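MsStt7d protein (Micromonas, PDB 4IX3) probably acts as an ATP-dependent protein kinase, the modelled chain being the catalytic domain of a state transition kinase homolog and carrying magnesium in its active site. Local coordinates at residues A75-T80 and H160-V165; L260-L265 and A302-N307. All coordinates share one frame; numbering follows the deposited sequence.

Interaction 1: residues A75-T80 and H160-V165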
ATOM      1  N   ALA B  75      17.952 -20.151  -4.114  1.00 14.87           N
ATOM      2  CA  ALA B  75      18.880 -20.968  -4.868  1.00 14.15           C
ATOM      3  C   ALA B  75      20.288 -20.405  -4.886  1.00 15.48           C
ATOM      4  O   ALA B  75      21.223 -21.211  -4.955  1.00 20.44           O
ATOM      5  CB  ALA B  75      18.366 -21.159  -6.287  1.00 14.66           C
ATOM      6  N   ASN B  76      20.425 -19.074  -4.877  1.00 14.78           N
ATOM      7  CA  ASN B  76      21.686 -18.408  -5.236  1.00 14.65           C
ATOM      8  C   ASN B  76      22.361 -17.555  -4.164  1.00 16.46           C
ATOM      9  O   ASN B  76      23.553 -17.232  -4.299  1.00 20.04           O
ATOM     10  CB  ASN B  76      21.517 -17.572  -6.500  1.00 16.95           C
ATOM     11  CG  ASN B  76      21.230 -18.439  -7.701  1.00 18.32           C
ATOM     12  OD1 ASN B  76      20.093 -18.517  -8.232  1.00 23.30           O
ATOM     13  ND2 ASN B  76      22.249 -19.155  -8.109  1.00 20.11           N
ATOM     14  N   ALA B  77      21.609 -17.175  -3.134  1.00 14.77           N
ATOM     15  CA  ALA B  77      22.132 -16.313  -2.079  1.00 13.92           C
ATOM     16  C   ALA B  77      21.521 -16.656  -0.723  1.00 14.48           C
ATOM     17  O   ALA B  77      20.869 -15.823  -0.093  1.00 14.22           O
ATOM     18  CB  ALA B  77      21.887 -14.851  -2.419  1.00 15.57           C
ATOM     19  N   LYS B  78      21.740 -17.890  -0.284  1.00 15.58           N
ATOM     20  CA  LYS B  78      21.229 -18.370   1.018  1.00 15.46           C
ATOM     21  C   LYS B  78      21.847 -17.581   2.165  1.00 14.48           C
ATOM     22  O   LYS B  78      23.058 -17.320   2.134  1.00 16.84           O
ATOM     23  CB  LYS B  78      21.553 -19.850   1.218  1.00 18.26           C
ATOM     24  CG  LYS B  78      20.652 -20.764   0.398  1.00 21.85           C
ATOM     25  CD  LYS B  78      20.790 -22.193   0.909  1.00 27.83           C
ATOM     26  CE  LYS B  78      19.714 -23.095   0.310  1.00 40.58           C
ATOM     27  NZ  LYS B  78      19.930 -23.157  -1.159  1.00 38.77           N
ATOM     28  N   GLY B  79      21.032 -17.231   3.157  1.00 14.07           N
ATOM     29  CA  GLY B  79      21.460 -16.514   4.351  1.00 15.01           C
ATOM     30  C   GLY B  79      21.472 -15.013   4.193  1.00 11.38           C
ATOM     31  O   GLY B  79      21.611 -14.337   5.233  1.00 14.80           O
ATOM     32  N   THR B  80      21.289 -14.485   2.976  1.00 11.89           N
ATOM     33  CA  THR B  80      21.195 -13.019   2.838  1.00 10.27           C
ATOM     34  C   THR B  80      19.867 -12.494   3.379  1.00 10.86           C
ATOM     35  O   THR B  80      19.836 -11.378   3.922  1.00 11.66           O
ATOM     36  CB  THR B  80      21.396 -12.548   1.400  1.00 11.56           C
ATOM     37  OG1 THR B  80      20.406 -13.120   0.541  1.00 12.46           O
ATOM     38  CG2 THR B  80      22.810 -12.872   0.900  1.00 13.21           C
ATOM     39  N   HIS B 160      23.578  -8.758  -5.512  1.00 11.24           N
ATOM     40  CA  HIS B 160      23.925  -8.136  -6.778  1.00 12.71           C
ATOM     41  C   HIS B 160      24.633  -9.082  -7.739  1.00 13.38           C
ATOM     42  O   HIS B 160      24.413  -9.046  -8.963  1.00 14.46           O
ATOM     43  CB  HIS B 160      24.761  -6.865  -6.596  1.00 12.26           C
ATOM     44  CG  HIS B 160      24.061  -5.831  -5.768  1.00 12.49           C
ATOM     45  ND1 HIS B 160      24.709  -4.828  -5.114  1.00 13.03           N
ATOM     46  CD2 HIS B 160      22.719  -5.687  -5.479  1.00 11.03           C
ATOM     47  CE1 HIS B 160      23.821  -4.080  -4.435  1.00 12.25           C
ATOM     48  NE2 HIS B 160      22.596  -4.593  -4.645  1.00 11.65           N
ATOM     49  N   GLU B 161      25.492  -9.942  -7.193  1.00 14.05           N
ATOM     50  CA  GLU B 161      26.246 -10.931  -7.964  1.00 17.09           C
ATOM     51  C   GLU B 161      25.308 -11.890  -8.717  1.00 16.33           C
ATOM     52  O   GLU B 161      25.640 -12.389  -9.783  1.00 19.49           O
ATOM     53  CB  GLU B 161      27.202 -11.694  -7.015  1.00 19.92           C
ATOM     54  CG  GLU B 161      28.236 -12.633  -7.620  1.00 28.16           C
ATOM     55  CD  GLU B 161      29.019 -13.386  -6.533  1.00 38.64           C
ATOM     56  OE1 GLU B 161      29.067 -12.949  -5.347  1.00 46.22           O
ATOM     57  OE2 GLU B 161      29.569 -14.458  -6.847  1.00 61.68           O
ATOM     58  N   CYS B 162      24.141 -12.151  -8.155  1.00 14.03           N
ATOM     59  CA  CYS B 162      23.186 -13.005  -8.846  0.50 16.06           C
ATOM     60  C   CYS B 162      22.064 -12.218  -9.488  1.00 15.12           C
ATOM     61  O   CYS B 162      21.034 -12.789  -9.879  1.00 16.46           O
ATOM     62  CB  CYS B 162      22.678 -14.133  -7.959  0.50 17.11           C
ATOM     63  SG  CYS B 162      21.529 -13.623  -6.667  0.50 12.30           S
ATOM     64  N   GLY B 163      22.294 -10.920  -9.686  1.00 14.60           N
ATOM     65  CA  GLY B 163      21.408 -10.078 -10.478  1.00 16.48           C
ATOM     66  C   GLY B 163      20.252  -9.423  -9.736  1.00 13.19           C
ATOM     67  O   GLY B 163      19.429  -8.786 -10.371  1.00 16.24           O
ATOM     68  N   VAL B 164      20.163  -9.569  -8.431  1.00 13.05           N
ATOM     69  CA  VAL B 164      19.056  -9.024  -7.669  1.00 11.32           C
ATOM     70  C   VAL B 164      19.395  -7.685  -7.055  1.00 11.28           C
ATOM     71  O   VAL B 164      20.443  -7.577  -6.383  1.00 11.84           O
ATOM     72  CB  VAL B 164      18.632 -10.035  -6.577  1.00 12.46           C
ATOM     73  CG1 VAL B 164      17.518  -9.458  -5.694  1.00 12.68           C
ATOM     74  CG2 VAL B 164      18.182 -11.350  -7.249  1.00 15.16           C
ATOM     75  N   VAL B 165      18.539  -6.701  -7.280  1.00 12.27           N
ATOM     76  CA  VAL B 165      18.598  -5.427  -6.566  1.00 11.99           C
ATOM     77  C   VAL B 165      17.426  -5.376  -5.605  1.00 10.76           C
ATOM     78  O   VAL B 165      16.278  -5.596  -6.045  1.00 12.24           O
ATOM     79  CB  VAL B 165      18.631  -4.222  -7.526  1.00 12.40           C
ATOM     80  CG1 VAL B 165      18.598  -2.887  -6.788  1.00 12.45           C
ATOM     81  CG2 VAL B 165      19.849  -4.348  -8.420  1.00 14.97           C
TER

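Interaction 2: residues L260-L265 and A302-N307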
ATOM      1  N   LEU B 260      22.711   3.910  11.967  1.00 11.39           N
ATOM      2  CA  LEU B 260      23.404   3.095  12.969  1.00 11.04           C
ATOM      3  C   LEU B 260      24.490   3.923  13.672  1.00 10.84           C
ATOM      4  O   LEU B 260      24.687   3.752  14.862  1.00 11.49           O
ATOM      5  CB  LEU B 260      24.021   1.865  12.298  1.00 11.89           C
ATOM      6  CG  LEU B 260      22.965   0.924  11.703  1.00 13.27           C
ATOM      7  CD1 LEU B 260      23.725  -0.188  11.029  1.00 18.04           C
ATOM      8  CD2 LEU B 260      22.064   0.439  12.827  1.00 21.79           C
ATOM      9  N   ALA B 261      25.211   4.734  12.898  1.00 10.73           N
ATOM     10  CA  ALA B 261      26.379   5.454  13.414  1.00 11.70           C
ATOM     11  C   ALA B 261      26.038   6.628  14.325  1.00 12.39           C
ATOM     12  O   ALA B 261      26.850   6.954  15.202  1.00 13.43           O
ATOM     13  CB  ALA B 261      27.231   5.924  12.241  1.00 12.54           C
ATOM     14  N   VAL B 262      24.879   7.268  14.125  1.00 13.19           N
ATOM     15  CA  VAL B 262      24.574   8.555  14.810  1.00 13.35           C
ATOM     16  C   VAL B 262      23.188   8.458  15.434  1.00 12.98           C
ATOM     17  O   VAL B 262      22.186   8.396  14.681  1.00 14.86           O
ATOM     18  CB  VAL B 262      24.627   9.752  13.855  1.00 14.46           C
ATOM     19  CG1 VAL B 262      24.443  11.067  14.606  1.00 16.53           C
ATOM     20  CG2 VAL B 262      25.927   9.760  13.056  1.00 16.76           C
ATOM     21  N   VAL B 263      23.132   8.351  16.764  1.00 13.89           N
ATOM     22  CA  VAL B 263      21.862   8.147  17.494  1.00 14.49           C
ATOM     23  C   VAL B 263      20.816   9.169  17.021  1.00 14.66           C
ATOM     24  O   VAL B 263      19.645   8.816  16.795  1.00 15.52           O
ATOM     25  CB  VAL B 263      22.028   8.127  19.034  1.00 14.76           C
ATOM     26  CG1 VAL B 263      20.670   8.087  19.730  1.00 17.98           C
ATOM     27  CG2 VAL B 263      22.890   6.930  19.427  1.00 16.91           C
ATOM     28  N   GLY B 264      21.216  10.425  16.930  1.00 15.69           N
ATOM     29  CA  GLY B 264      20.266  11.473  16.540  1.00 16.45           C
ATOM     30  C   GLY B 264      19.742  11.374  15.114  1.00 16.07           C
ATOM     31  O   GLY B 264      18.742  12.053  14.790  1.00 17.85           O
ATOM     32  N   LEU B 265      20.341  10.524  14.253  1.00 14.52           N
ATOM     33  CA  LEU B 265      19.781  10.342  12.922  1.00 14.26           C
ATOM     34  C   LEU B 265      18.824   9.154  12.861  1.00 13.65           C
ATOM     35  O   LEU B 265      18.357   8.827  11.767  1.00 14.32           O
ATOM     36  CB  LEU B 265      20.877  10.174  11.882  1.00 14.97           C
ATOM     37  CG  LEU B 265      21.860  11.364  11.839  1.00 14.95           C
ATOM     38  CD1 LEU B 265      22.927  11.117  10.786  1.00 15.88           C
ATOM     39  CD2 LEU B 265      21.107  12.668  11.593  1.00 16.88           C
ATOM     40  N   ALA B 302      30.840  10.791  16.630  1.00 15.48           N
ATOM     41  CA  ALA B 302      32.110  10.075  16.938  1.00 15.41           C
ATOM     42  C   ALA B 302      32.332   8.845  16.052  1.00 13.50           C
ATOM     43  O   ALA B 302      33.479   8.568  15.639  1.00 15.27           O
ATOM     44  CB  ALA B 302      32.180   9.650  18.388  1.00 15.81           C
ATOM     45  N   ALA B 303      31.293   8.033  15.793  1.00 13.62           N
ATOM     46  CA  ALA B 303      31.515   6.825  15.003  1.00 13.07           C
ATOM     47  C   ALA B 303      32.025   7.107  13.591  1.00 14.49           C
ATOM     48  O   ALA B 303      32.778   6.297  13.024  1.00 14.21           O
ATOM     49  CB  ALA B 303      30.265   5.921  15.004  1.00 14.24           C
ATOM     50  N   LEU B 304      31.539   8.182  12.979  1.00 13.35           N
ATOM     51  CA  LEU B 304      31.958   8.572  11.649  1.00 14.70           C
ATOM     52  C   LEU B 304      33.324   9.269  11.710  1.00 13.98           C
ATOM     53  O   LEU B 304      34.111   9.147  10.755  1.00 13.59           O
ATOM     54  CB  LEU B 304      30.914   9.476  10.976  1.00 14.83           C
ATOM     55  CG  LEU B 304      29.526   8.814  10.874  1.00 14.29           C
ATOM     56  CD1 LEU B 304      28.574   9.802  10.206  1.00 17.87           C
ATOM     57  CD2 LEU B 304      29.658   7.539  10.038  1.00 14.88           C
ATOM     58  N   ASP B 305      33.562  10.025  12.798  1.00 14.31           N
ATOM     59  CA  ASP B 305      34.846  10.716  12.992  1.00 15.22           C
ATOM     60  C   ASP B 305      36.003   9.737  13.232  1.00 13.06           C
ATOM     61  O   ASP B 305      37.159  10.073  12.955  1.00 15.41           O
ATOM     62  CB  ASP B 305      34.769  11.579  14.248  1.00 15.56           C
ATOM     63  CG  ASP B 305      33.869  12.801  14.065  1.00 16.88           C
ATOM     64  OD1 ASP B 305      33.680  13.252  12.920  1.00 19.80           O
ATOM     65  OD2 ASP B 305      33.386  13.336  15.093  1.00 20.82           O
ATOM     66  N   ALA B 306      35.750   8.558  13.809  1.00 13.51           N
ATOM     67  CA  ALA B 306      36.825   7.713  14.333  1.00 15.34           C
ATOM     68  C   ALA B 306      37.795   7.359  13.210  1.00 13.97           C
ATOM     69  O   ALA B 306      37.439   7.171  12.039  1.00 14.43           O
ATOM     70  CB  ALA B 306      36.224   6.436  14.909  1.00 15.47           C
ATOM     71  N   ASN B 307      39.052   7.193  13.617  1.00 14.66           N
ATOM     72  CA  ASN B 307      40.072   6.643  12.727  1.00 14.19           C
ATOM     73  C   ASN B 307      40.230   7.445  11.447  1.00 16.17           C
ATOM     74  O   ASN B 307      40.139   6.917  10.329  1.00 19.03           O
ATOM     75  CB  ASN B 307      39.811   5.162  12.442  1.00 17.91           C
ATOM     76  CG  ASN B 307      39.728   4.339  13.717  1.00 20.78           C
ATOM     77  OD1 ASN B 307      40.629   4.364  14.574  1.00 24.27           O
ATOM     78  ND2 ASN B 307      38.584   3.692  13.911  1.00 23.04           N
TER
HETATM   79  O   HOH W   1      28.564   8.454  16.606  1.00 15.31           O

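Interaction 1: residues A75-T80 and H160-V165
Asn76 and Cys162 bring their CA atoms to 6.7 Å where the ends of two helices meet, Asn76 closing helix 59-76 and Cys162 being the first residue to leave the helical path after helix 141-161. Their CB atoms touch at 3.9 Å, and the contact rests on this pair. Cys162 has two conformers; in the one described, SG sits between its own backbone N and carbonyl carbon (chi1 73°), alongside the same Asn76 CB at 4.0 Å and a looser 4.4 Å from the methyl of Ala77, and these SG contacts hold for that conformer alone. In kinase terms this is the loop after helix C resting on the end of helix E, a place where the small lobe meets the large one. From Ala77 to Thr80 the chain makes a type II beta turn, and Thr80 OG1 reaches back to hydrogen-bond Ala77 O at 2.8 Å, tilted 15° from the carbonyl plane. Across from it, Gly163 at positive phi ends helix 141-161 in a Schellman motif, Gly163 N bonding His160 O at 2.9 Å and Val164 N bonding Leu159 O. Polar links flank the apolar patch: Arg158 hydrogen-bonds Lys78 O, and His72 of helix 59-76 hydrogen-bonds Cys162 O.

Interaction 2: residues L260-L265 and A302-N307
The end of helix F (246-261) meets the helical turn that opens helix 302-318, in the large kinase lobe: Ala261 closes the first, and Ala303 and Leu304 lie in the opening turn of the second. The backbones come nearest at Ala261 and Ala303, whose CA atoms are 5.5 Å apart, close enough for the Ala303 methyl to lie 3.6 Å from Ala261 O and for the two CB atoms to approach to 4.1 Å. Leu304 makes most of the side-chain contacts from its side. With CG beside its backbone N and anti to the carbonyl carbon (chi1 -58°), the side chain reaches the end of helix 246-261 and the residue after it, dividing its branches between two neighbours: CD2 packs on Ala261 CB at 3.7 Å, while CD1 meets Val262 CG2 at 3.9 Å. The Val262 and Leu304 side chains cross at about a right angle, and one methyl of each makes the touch. Met257 of helix 246-261 and Trp312 and Cys315, further along helix 302-318, also pack on Leu304, while Met299 and Phe301 pack on Val262. A water bridges the backbones beside the methyls: it donates to Ala261 O at 2.7 Å and accepts from Ala303 N at 2.9 Å. One residue earlier, Asp300 OD1 takes the N-H of Ala302. A first-turn N-H such as that of Ala303 has no carbonyl of its own helix to bond, and here the water supplies the acceptor while donating a hydrogen bond to Ala261 O. A helix-end carbonyl and a first-turn N-H, of opposite partial charge, are thus joined through the water, a link that is probably favourable, and the buried methyls of Ala261, Val262, Ala303 and Leu304 pack beside it.

How the interactions relate
Both contacts lie in one kinase domain, interaction 1 coming first along the chain and closing before interaction 2 opens. Their centres are 29 Å apart and their nearest atoms about 14 Å, so they do not touch. Helix 246-261 runs between them: near its start Asp249 hydrogen-bonds His160 NE2 of interaction 1, and its last residue, Ala261, belongs to interaction 2. Helix 141-161 also serves both, its end in interaction 1 and Thr145, near its start, packing against Ala261. Neither contact forms the active site, but 160-165 runs within three residues to Asp168, which binds magnesium together with Asp188. Asn307 of interaction 2 binds a separate magnesium in another model of this protein, absent from this chain.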